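Long-range contacts in Old Yellow Enzyme (Pichia, PDB 6AGZ), which probably reduces the activated carbon-carbon double bond of enone compounds, using a bound flavin mononucleotide as its redox cofactor: residues L111-R116 and G191-Q196; H187-Y192 and A237-P242. One frame throughout, in Å; residues are numbered along the deposited sequence.

Interaction 1 of 2, residues L111-R116 and G191-Q196; sequences LWNLGR and GYLLDQ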
loop_
_atom_site.group_PDB
_atom_site.type_symbol
_atom_site.label_atom_id
_atom_site.label_comp_id
_atom_site.label_asym_id
_atom_site.label_seq_id
_atom_site.Cartn_x
_atom_site.Cartn_y
_atom_site.Cartn_z
ATOM N N LEU A 111 -10.994 9.192 -21.507
ATOM C CA LEU A 111 -11.166 8.180 -22.542
ATOM C C LEU A 111 -11.734 6.906 -21.931
ATOM O O LEU A 111 -11.201 6.394 -20.942
ATOM C CB LEU A 111 -9.841 7.882 -23.244
ATOM C CG LEU A 111 -9.270 8.998 -24.120
ATOM C CD1 LEU A 111 -8.032 8.509 -24.861
ATOM C CD2 LEU A 111 -10.318 9.519 -25.093
ATOM N N TRP A 112 -12.801 6.391 -22.536
ATOM C CA TRP A 112 -13.542 5.254 -22.010
ATOM C C TRP A 112 -13.260 4.008 -22.838
ATOM O O TRP A 112 -13.087 4.085 -24.058
ATOM C CB TRP A 112 -15.046 5.544 -22.018
ATOM C CG TRP A 112 -15.813 4.931 -20.883
ATOM C CD1 TRP A 112 -15.311 4.199 -19.847
ATOM C CD2 TRP A 112 -17.226 5.012 -20.669
ATOM N NE1 TRP A 112 -16.327 3.819 -19.000
ATOM C CE2 TRP A 112 -17.512 4.310 -19.481
ATOM C CE3 TRP A 112 -18.278 5.622 -21.362
ATOM C CZ2 TRP A 112 -18.805 4.189 -18.980
ATOM C CZ3 TRP A 112 -19.559 5.502 -20.861
ATOM C CH2 TRP A 112 -19.812 4.791 -19.683
ATOM N N ASN A 113 -13.214 2.861 -22.164
ATOM C CA ASN A 113 -13.158 1.565 -22.835
ATOM C C ASN A 113 -13.933 0.583 -21.973
ATOM O O ASN A 113 -13.546 0.323 -20.830
ATOM C CB ASN A 113 -11.717 1.094 -23.043
ATOM C CG ASN A 113 -11.615 -0.048 -24.039
ATOM O OD1 ASN A 113 -12.534 -0.858 -24.172
ATOM N ND2 ASN A 113 -10.497 -0.114 -24.750
ATOM N N LEU A 114 -15.022 0.040 -22.521
ATOM C CA LEU A 114 -15.994 -0.673 -21.699
ATOM C C LEU A 114 -15.546 -2.091 -21.366
ATOM O O LEU A 114 -15.676 -2.528 -20.216
ATOM C CB LEU A 114 -17.350 -0.695 -22.404
ATOM C CG LEU A 114 -17.988 0.679 -22.617
ATOM C CD1 LEU A 114 -19.399 0.549 -23.165
ATOM C CD2 LEU A 114 -17.987 1.467 -21.320
ATOM N N GLY A 115 -15.026 -2.826 -22.345
ATOM C CA GLY A 115 -14.696 -4.217 -22.088
ATOM C C GLY A 115 -15.952 -5.043 -21.885
ATOM O O GLY A 115 -16.942 -4.903 -22.611
ATOM N N ARG A 116 -15.920 -5.917 -20.876
ATOM C CA ARG A 116 -17.065 -6.772 -20.579
ATOM C C ARG A 116 -18.240 -6.011 -19.972
ATOM O O ARG A 116 -19.247 -6.638 -19.628
ATOM C CB ARG A 116 -16.646 -7.909 -19.644
ATOM C CG ARG A 116 -16.360 -7.479 -18.214
ATOM C CD ARG A 116 -15.922 -8.665 -17.368
ATOM N NE ARG A 116 -15.806 -8.324 -15.953
ATOM C CZ ARG A 116 -15.502 -9.199 -14.999
ATOM N NH1 ARG A 116 -15.282 -10.469 -15.305
ATOM N NH2 ARG A 116 -15.418 -8.802 -13.735
ATOM N N GLY A 191 -14.320 -1.054 -12.939
ATOM C CA GLY A 191 -14.591 -2.317 -13.598
ATOM C C GLY A 191 -14.684 -2.268 -15.105
ATOM O O GLY A 191 -15.208 -3.207 -15.711
ATOM N N TYR A 192 -14.212 -1.197 -15.733
ATOM C CA TYR A 192 -14.142 -1.148 -17.186
ATOM C C TYR A 192 -12.839 -1.818 -17.626
ATOM O O TYR A 192 -12.108 -2.382 -16.806
ATOM C CB TYR A 192 -14.315 0.292 -17.666
ATOM C CG TYR A 192 -15.665 0.869 -17.280
ATOM C CD1 TYR A 192 -15.790 1.750 -16.213
ATOM C CD2 TYR A 192 -16.819 0.503 -17.963
ATOM C CE1 TYR A 192 -17.024 2.267 -15.850
ATOM C CE2 TYR A 192 -18.057 1.013 -17.607
ATOM C CZ TYR A 192 -18.153 1.894 -16.551
ATOM O OH TYR A 192 -19.381 2.405 -16.192
ATOM N N LEU A 193 -12.531 -1.762 -18.929
ATOM C CA LEU A 193 -11.552 -2.676 -19.522
ATOM C C LEU A 193 -10.224 -2.686 -18.769
ATOM O O LEU A 193 -9.734 -3.748 -18.364
ATOM C CB LEU A 193 -11.315 -2.320 -20.990
ATOM C CG LEU A 193 -10.365 -3.311 -21.673
ATOM C CD1 LEU A 193 -11.074 -4.626 -21.975
ATOM C CD2 LEU A 193 -9.737 -2.732 -22.930
ATOM N N LEU A 194 -9.619 -1.512 -18.586
ATOM C CA LEU A 194 -8.303 -1.464 -17.955
ATOM C C LEU A 194 -8.363 -1.972 -16.521
ATOM O O LEU A 194 -7.483 -2.726 -16.081
ATOM C CB LEU A 194 -7.750 -0.042 -18.004
ATOM C CG LEU A 194 -7.809 0.643 -19.368
ATOM C CD1 LEU A 194 -6.930 1.860 -19.346
ATOM C CD2 LEU A 194 -7.389 -0.286 -20.493
ATOM N N ASP A 195 -9.399 -1.576 -15.778
ATOM C CA ASP A 195 -9.601 -2.128 -14.444
ATOM C C ASP A 195 -9.756 -3.642 -14.505
ATOM O O ASP A 195 -9.202 -4.364 -13.668
ATOM C CB ASP A 195 -10.820 -1.481 -13.787
ATOM C CG ASP A 195 -10.835 -1.662 -12.282
ATOM O OD1 ASP A 195 -9.744 -1.664 -11.675
ATOM O OD2 ASP A 195 -11.936 -1.801 -11.708
ATOM N N GLN A 196 -10.497 -4.141 -15.500
ATOM C CA GLN A 196 -10.630 -5.585 -15.679
ATOM C C GLN A 196 -9.270 -6.250 -15.835
ATOM O O GLN A 196 -9.041 -7.345 -15.306
ATOM C CB GLN A 196 -11.513 -5.892 -16.888
ATOM C CG GLN A 196 -12.938 -5.390 -16.769
ATOM C CD GLN A 196 -13.635 -5.304 -18.111
ATOM O OE1 GLN A 196 -13.306 -6.036 -19.045
ATOM N NE2 GLN A 196 -14.601 -4.398 -18.219
HETATM O O HOH W 1 -11.303 1.128 -19.322
HETATM O O HOH W 2 -15.754 -5.544 -14.882
#

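Interaction 2 of 2, residues H187-Y192 and A237-P242; sequences HSAHGY and AVRLSP. With FMN (flavin mononucleotide), chain C.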
loop_
_atom_site.group_PDB
_atom_site.type_symbol
_atom_site.label_atom_id
_atom_site.label_comp_id
_atom_site.label_asym_id
_atom_site.label_seq_id
_atom_site.Cartn_x
_atom_site.Cartn_y
_atom_site.Cartn_z
ATOM N N HIS A 187 -9.337 6.436 -18.309
ATOM C CA HIS A 187 -10.271 5.816 -17.375
ATOM C C HIS A 187 -9.813 4.387 -17.118
ATOM O O HIS A 187 -9.890 3.532 -18.006
ATOM C CB HIS A 187 -11.689 5.853 -17.938
ATOM C CG HIS A 187 -12.754 5.501 -16.945
ATOM N ND1 HIS A 187 -12.487 4.839 -15.766
ATOM C CD2 HIS A 187 -14.090 5.721 -16.959
ATOM C CE1 HIS A 187 -13.613 4.666 -15.096
ATOM N NE2 HIS A 187 -14.600 5.193 -15.798
ATOM N N SER A 188 -9.324 4.128 -15.910
ATOM C CA SER A 188 -8.850 2.809 -15.512
ATOM C C SER A 188 -9.511 2.380 -14.213
ATOM O O SER A 188 -8.891 1.742 -13.356
ATOM C CB SER A 188 -7.329 2.793 -15.378
ATOM O OG SER A 188 -6.852 1.483 -15.128
ATOM N N ALA A 189 -10.785 2.725 -14.047
ATOM C CA ALA A 189 -11.504 2.492 -12.805
ATOM C C ALA A 189 -12.862 1.865 -13.091
ATOM O O ALA A 189 -13.281 1.724 -14.243
ATOM C CB ALA A 189 -11.682 3.799 -12.018
ATOM N N HIS A 190 -13.535 1.465 -12.009
ATOM C CA HIS A 190 -14.956 1.113 -12.029
ATOM C C HIS A 190 -15.246 -0.098 -12.914
ATOM O O HIS A 190 -16.296 -0.182 -13.554
ATOM C CB HIS A 190 -15.807 2.310 -12.454
ATOM C CG HIS A 190 -15.742 3.464 -11.502
ATOM N ND1 HIS A 190 -15.813 4.777 -11.916
ATOM C CD2 HIS A 190 -15.613 3.500 -10.154
ATOM C CE1 HIS A 190 -15.729 5.572 -10.864
ATOM N NE2 HIS A 190 -15.609 4.823 -9.783
ATOM N N GLY A 191 -14.320 -1.054 -12.939
ATOM C CA GLY A 191 -14.591 -2.317 -13.598
ATOM C C GLY A 191 -14.684 -2.268 -15.105
ATOM O O GLY A 191 -15.208 -3.207 -15.711
ATOM N N TYR A 192 -14.212 -1.197 -15.733
ATOM C CA TYR A 192 -14.142 -1.148 -17.186
ATOM C C TYR A 192 -12.839 -1.818 -17.626
ATOM O O TYR A 192 -12.108 -2.382 -16.806
ATOM C CB TYR A 192 -14.315 0.292 -17.666
ATOM C CG TYR A 192 -15.665 0.869 -17.280
ATOM C CD1 TYR A 192 -15.790 1.750 -16.213
ATOM C CD2 TYR A 192 -16.819 0.503 -17.963
ATOM C CE1 TYR A 192 -17.024 2.267 -15.850
ATOM C CE2 TYR A 192 -18.057 1.013 -17.607
ATOM C CZ TYR A 192 -18.153 1.894 -16.551
ATOM O OH TYR A 192 -19.381 2.405 -16.192
ATOM N N ALA A 237 -3.471 12.008 -17.903
ATOM C CA ALA A 237 -3.923 11.703 -16.555
ATOM C C ALA A 237 -4.488 10.288 -16.545
ATOM O O ALA A 237 -4.519 9.604 -17.571
ATOM C CB ALA A 237 -4.959 12.723 -16.077
ATOM N N VAL A 238 -4.945 9.853 -15.371
ATOM C CA VAL A 238 -5.494 8.512 -15.204
ATOM C C VAL A 238 -6.382 8.522 -13.970
ATOM O O VAL A 238 -6.155 9.292 -13.032
ATOM C CB VAL A 238 -4.363 7.455 -15.098
ATOM C CG1 VAL A 238 -3.540 7.671 -13.834
ATOM C CG2 VAL A 238 -4.929 6.040 -15.148
ATOM N N ARG A 239 -7.410 7.676 -13.978
ATOM C CA ARG A 239 -8.277 7.510 -12.819
ATOM C C ARG A 239 -8.231 6.069 -12.335
ATOM O O ARG A 239 -8.262 5.131 -13.139
ATOM C CB ARG A 239 -9.722 7.909 -13.125
ATOM C CG ARG A 239 -10.603 7.909 -11.885
ATOM C CD ARG A 239 -11.947 8.562 -12.132
ATOM N NE ARG A 239 -12.315 9.436 -11.023
ATOM C CZ ARG A 239 -13.527 9.949 -10.844
ATOM N NH1 ARG A 239 -14.500 9.669 -11.697
ATOM N NH2 ARG A 239 -13.766 10.737 -9.806
ATOM N N LEU A 240 -8.159 5.903 -11.015
ATOM C CA LEU A 240 -8.104 4.595 -10.377
ATOM C C LEU A 240 -9.117 4.539 -9.242
ATOM O O LEU A 240 -9.397 5.548 -8.589
ATOM C CB LEU A 240 -6.697 4.296 -9.835
ATOM C CG LEU A 240 -5.543 4.378 -10.838
ATOM C CD1 LEU A 240 -4.207 4.453 -10.114
ATOM C CD2 LEU A 240 -5.572 3.191 -11.789
ATOM N N SER A 241 -9.664 3.347 -9.013
ATOM C CA SER A 241 -10.642 3.115 -7.947
ATOM C C SER A 241 -10.294 1.817 -7.235
ATOM O O SER A 241 -10.953 0.788 -7.420
ATOM C CB SER A 241 -12.066 3.069 -8.505
ATOM O OG SER A 241 -12.231 1.971 -9.385
ATOM N N PRO A 242 -9.253 1.832 -6.397
ATOM C CA PRO A 242 -8.779 0.576 -5.791
ATOM C C PRO A 242 -9.814 -0.131 -4.930
ATOM O O PRO A 242 -9.826 -1.368 -4.891
ATOM C CB PRO A 242 -7.572 1.027 -4.955
ATOM C CG PRO A 242 -7.151 2.331 -5.557
ATOM C CD PRO A 242 -8.416 2.981 -6.016
HETATM N N1 FMN C . -16.709 8.590 -13.219
HETATM C C2 FMN C . -15.853 8.341 -14.275
HETATM O O2 FMN C . -14.656 8.144 -14.063
HETATM N N3 FMN C . -16.333 8.310 -15.568
HETATM C C4 FMN C . -17.672 8.529 -15.808
HETATM O O4 FMN C . -18.109 8.503 -16.958
HETATM C C4A FMN C . -18.534 8.780 -14.748
HETATM N N5 FMN C . -19.871 8.998 -14.992
HETATM C C5A FMN C . -20.731 9.251 -13.946
HETATM C C6 FMN C . -22.079 9.470 -14.202
HETATM C C7 FMN C . -22.954 9.724 -13.154
HETATM C C7M FMN C . -24.407 9.963 -13.431
HETATM C C8 FMN C . -22.483 9.758 -11.849
HETATM C C8M FMN C . -23.426 10.032 -10.715
HETATM C C9 FMN C . -21.136 9.536 -11.594
HETATM C C9A FMN C . -20.254 9.284 -12.642
HETATM N N10 FMN C . -18.911 9.061 -12.394
HETATM C C10 FMN C . -18.052 8.810 -13.447
HETATM C "C1'" FMN C . -18.386 9.107 -10.987
HETATM C "C2'" FMN C . -18.090 10.571 -10.651
HETATM O "O2'" FMN C . -17.091 11.055 -11.522
HETATM C "C3'" FMN C . -17.663 10.785 -9.200
HETATM O "O3'" FMN C . -16.445 10.119 -8.951
HETATM C "C4'" FMN C . -18.736 10.294 -8.233
HETATM O "O4'" FMN C . -19.996 10.778 -8.641
HETATM C "C5'" FMN C . -18.473 10.765 -6.808
HETATM O "O5'" FMN C . -18.344 12.169 -6.791
HETATM P P FMN C . -19.497 13.078 -6.131
HETATM O O1P FMN C . -19.778 12.579 -4.733
HETATM O O2P FMN C . -19.043 14.516 -6.069
HETATM O O3P FMN C . -20.745 12.979 -6.975
HETATM O O HOH W 3 -9.266 1.001 -10.738
#

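Interaction 1 of 2, residues L111-R116 and G191-Q196
W112 and Y192 meet as a T-shaped (edge-to-face) aromatic pair: the five-membered ring of the indole turns its edge to the tyrosine, ring centroids 4.4 Å apart and planes at 71°. NE1 sits over the centre of the phenol ring, 3.3 Å above its plane, while CZ2 lies farther along, by CZ and OH. From the same segment L114 folds back, its CD2 lying over the indole face and 3.7 Å from CD2 of Y192, so the leucine fills the angle between the two rings.

Three hydrogen bonds join the segments beside the ring pair, one between backbones and two through the side-chain amide of Q196. N of L193, in the first turn of helix 193-198, donates an almost straight bond to N113 O (3.0 Å, 169°); water 1 lies 2.8 Å from N113 O, to which it may donate, and accepts from L194 N. The amide of Q196 works in both directions: NE2 donates to L114 O at 2.9 Å, and OE1 accepts from R116 N. Because NE2 also reaches G191 O, in the plane of the amide, three bonds fix its rotation. Water 2 joins R116 NE to G191 O.

Two close fits complete the packing. L193, with CG anti to its backbone N (chi1 -176°), lays CD2 across the amide of N113, 3.3 Å from ND2, and CD1 against CA of G115.

Y192 is the N-cap residue of the helix, and the arrangement joins the loops that follow two neighbouring parallel strands, 106-112 and 183-187, at the C-terminal ends of the strands of a TIM barrel.

Interaction 2 of 2, residues H187-Y192 and A237-P242
R239 and H187 approach FMN from adjacent parallel strands of the TIM barrel, their side chains on the same face of the sheet. NH1 of R239 grips the cofactor twice, donating to FMN O2 at 2.8 Å and to the ribityl O2' at 2.9 Å, while NH2 adds a weak bond to O3'. The arginine chain leaves the strand with CG anti to the backbone N and bends at chi3 (-137°), which brings the guanidinium edge-on to the flavin. H187 instead presents a ring face: O2 lies over it, displaced toward the rim, 3.4 Å from NE2. H190 turns its edge to N1, with CE1 4.0 Å away.

Behind this shell, A189 N donates to H187 ND1 close to the imidazole plane, which limits rotation of that ring. Just past the H187-R239 bridge, S188 N gives a weak bond to R239 O; farther back the strands pair through R239 with V186. Beyond them the chain makes a type I' turn from A189 to Y192, with the CB of A189 packed on the S241 side chain. Water 3 bridges S188 O and S241 N, and S241 OG accepts from the backbone N of H190 at 3.0 Å, 159°.

In the fold
The two contacts occupy consecutive strand-to-loop junctions on one rim of the barrel: interaction 1 joins the loops after strands 106-112 and 183-187, interaction 2 continues to strand 236-240. Their centres are about 8 Å apart, and they share G191 and Y192, which lead from the turn of interaction 2 into the helix of interaction 1. L111 O and H187 N, 3.2 Å apart, probably form a hydrogen bond between the strands. The rings of W112 and H187 are nearly parallel, with CD1 of W112 3.5 Å from CD2 of H187. H187 and R239 touch the flavin directly, whereas the W112 side chain comes within about 5 Å of it.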